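Local coordinates for IRMA (Escherichia coli CFT073, PDB 5EK5), which is a secreted virulence-associated protein with a fibronectin-like fold that appears to mimic interleukin receptors, its precise function being unsettled, at residues B[106-109]-B[110-113]. Numbering follows the deposited sequence.
Sequences LPLS and VFDP. With EDO (1,2-ethanediol), chain F.
L108 O accepts two hydrogen bonds, one from the F111 amide (F111 N to L108 O, 3.2 Å) and one from a water that also donates to F111 O. The amide hydrogen bond is moderately straight (N-H...O 151°), but its donor comes from above the carbonyl plane, 58° out of it. One residue earlier the same i to i+3 pattern recurs in a weaker bond, V110 N to P107 O at 3.3 Å, and the two together make a short 3-10 turn. In this fibronectin-like sandwich the turn carries the chain from strand 102-105 of one sheet to strand 111-113, outermost in the other sheet within this chain, which runs parallel to strand 9-19. With CG anti to its own carbonyl carbon and beside its backbone N, F111 keeps its ring close to the bonded L108 O, which lies at the ring edge near its plane. L106, meeting the phenyl side chain at about a right angle, brings CD2 to 4.2 Å from F111 CZ, while its other methyl, CD1, approaches V110 CG2 at 4.3 Å. I44 and A95 also pack against F111, and V123 of the second subunit touches both L108 and F111.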
ATOM      1  N   LEU B 106       3.724 -12.096  20.534  1.00 83.56           N
ATOM      2  CA  LEU B 106       4.246 -12.083  19.173  1.00 82.13           C
ATOM      3  C   LEU B 106       5.374 -11.067  19.007  1.00 78.05           C
ATOM      4  O   LEU B 106       5.191  -9.883  19.289  1.00 72.99           O
ATOM      5  CB  LEU B 106       3.123 -11.783  18.181  1.00 77.04           C
ATOM      6  CG  LEU B 106       3.517 -11.776  16.706  1.00 75.78           C
ATOM      7  CD1 LEU B 106       3.790 -13.189  16.229  1.00 83.91           C
ATOM      8  CD2 LEU B 106       2.425 -11.123  15.877  1.00 68.26           C
ATOM      9  N   PRO B 107       6.552 -11.538  18.564  1.00 77.23           N
ATOM     10  CA  PRO B 107       7.714 -10.684  18.291  1.00 74.35           C
ATOM     11  C   PRO B 107       7.394  -9.592  17.277  1.00 69.46           C
ATOM     12  O   PRO B 107       6.816  -9.879  16.229  1.00 66.07           O
ATOM     13  CB  PRO B 107       8.747 -11.664  17.728  1.00 79.47           C
ATOM     14  CG  PRO B 107       8.341 -12.990  18.267  1.00 86.20           C
ATOM     15  CD  PRO B 107       6.845 -12.959  18.315  1.00 81.86           C
ATOM     16  N   LEU B 108       7.769  -8.356  17.588  1.00 68.85           N
ATOM     17  CA  LEU B 108       7.424  -7.218  16.745  1.00 63.38           C
ATOM     18  C   LEU B 108       8.248  -7.195  15.458  1.00 62.04           C
ATOM     19  O   LEU B 108       7.908  -6.488  14.508  1.00 55.88           O
ATOM     20  CB  LEU B 108       7.614  -5.910  17.516  1.00 61.25           C
ATOM     21  CG  LEU B 108       6.772  -5.739  18.784  1.00 63.12           C
ATOM     22  CD1 LEU B 108       6.771  -4.290  19.243  1.00 61.35           C
ATOM     23  CD2 LEU B 108       5.348  -6.237  18.572  1.00 63.71           C
ATOM     24  N   SER B 109       9.329  -7.970  15.429  1.00 65.99           N
ATOM     25  CA  SER B 109      10.193  -8.047  14.254  1.00 65.87           C
ATOM     26  C   SER B 109       9.487  -8.698  13.067  1.00 65.52           C
ATOM     27  O   SER B 109       9.893  -8.519  11.917  1.00 68.16           O
ATOM     28  CB  SER B 109      11.475  -8.815  14.585  1.00 73.93           C
ATOM     29  OG  SER B 109      11.181 -10.093  15.122  1.00 77.13           O
ATOM     30  N   VAL B 110       8.431  -9.450  13.356  1.00 63.87           N
ATOM     31  CA  VAL B 110       7.632 -10.108  12.329  1.00 63.89           C
ATOM     32  C   VAL B 110       7.004  -9.089  11.376  1.00 58.34           C
ATOM     33  O   VAL B 110       6.880  -9.335  10.173  1.00 56.54           O
ATOM     34  CB  VAL B 110       6.519 -10.973  12.972  1.00 66.58           C
ATOM     35  CG1 VAL B 110       5.470 -11.378  11.944  1.00 68.37           C
ATOM     36  CG2 VAL B 110       7.117 -12.199  13.630  1.00 69.65           C
ATOM     37  N   PHE B 111       6.645  -7.928  11.915  1.00 53.17           N
ATOM     38  CA  PHE B 111       5.944  -6.909  11.141  1.00 49.52           C
ATOM     39  C   PHE B 111       6.820  -6.199  10.114  1.00 47.86           C
ATOM     40  O   PHE B 111       7.983  -5.889  10.368  1.00 49.68           O
ATOM     41  CB  PHE B 111       5.320  -5.871  12.074  1.00 47.34           C
ATOM     42  CG  PHE B 111       4.123  -6.376  12.823  1.00 49.15           C
ATOM     43  CD1 PHE B 111       2.922  -6.590  12.165  1.00 48.98           C
ATOM     44  CD2 PHE B 111       4.192  -6.628  14.183  1.00 51.15           C
ATOM     45  CE1 PHE B 111       1.814  -7.056  12.849  1.00 52.67           C
ATOM     46  CE2 PHE B 111       3.086  -7.092  14.874  1.00 53.03           C
ATOM     47  CZ  PHE B 111       1.897  -7.306  14.207  1.00 54.40           C
ATOM     48  N   ASP B 112       6.234  -5.950   8.948  1.00 52.78           N
ATOM     49  CA  ASP B 112       6.866  -5.145   7.913  1.00 54.35           C
ATOM     50  C   ASP B 112       5.966  -3.943   7.637  1.00 47.08           C
ATOM     51  O   ASP B 112       5.200  -3.944   6.675  1.00 49.00           O
ATOM     52  CB  ASP B 112       7.071  -5.977   6.648  1.00 61.53           C
ATOM     53  CG  ASP B 112       7.891  -5.262   5.599  1.00 64.14           C
ATOM     54  OD1 ASP B 112       8.575  -4.285   5.949  1.00 61.77           O
ATOM     55  OD2 ASP B 112       7.847  -5.673   4.420  1.00 67.08           O
ATOM     56  N   PRO B 113       6.064  -2.905   8.482  1.00 42.75           N
ATOM     57  CA  PRO B 113       5.134  -1.772   8.482  1.00 40.86           C
ATOM     58  C   PRO B 113       5.347  -0.791   7.333  1.00 40.45           C
ATOM     59  O   PRO B 113       6.455  -0.675   6.827  1.00 38.38           O
ATOM     60  CB  PRO B 113       5.436  -1.091   9.815  1.00 39.05           C
ATOM     61  CG  PRO B 113       6.888  -1.337  10.008  1.00 41.56           C
ATOM     62  CD  PRO B 113       7.140  -2.726   9.474  1.00 42.86           C
TER
HETATM   63  C1  EDO F 202       9.472  -1.458   6.486  1.00 69.75           C
HETATM   64  O1  EDO F 202       9.524  -0.429   7.435  1.00 71.19           O
HETATM   65  C2  EDO F 202       9.098  -0.871   5.127  1.00 66.97           C
HETATM   66  O2  EDO F 202       8.043  -1.625   4.599  1.00 64.93           O
HETATM   67  O   HOH W   1       9.288  -4.318  12.502  1.00 51.95           O
HETATM   68  O   HOH W   2      10.465  -6.791  10.297  1.00 38.62           O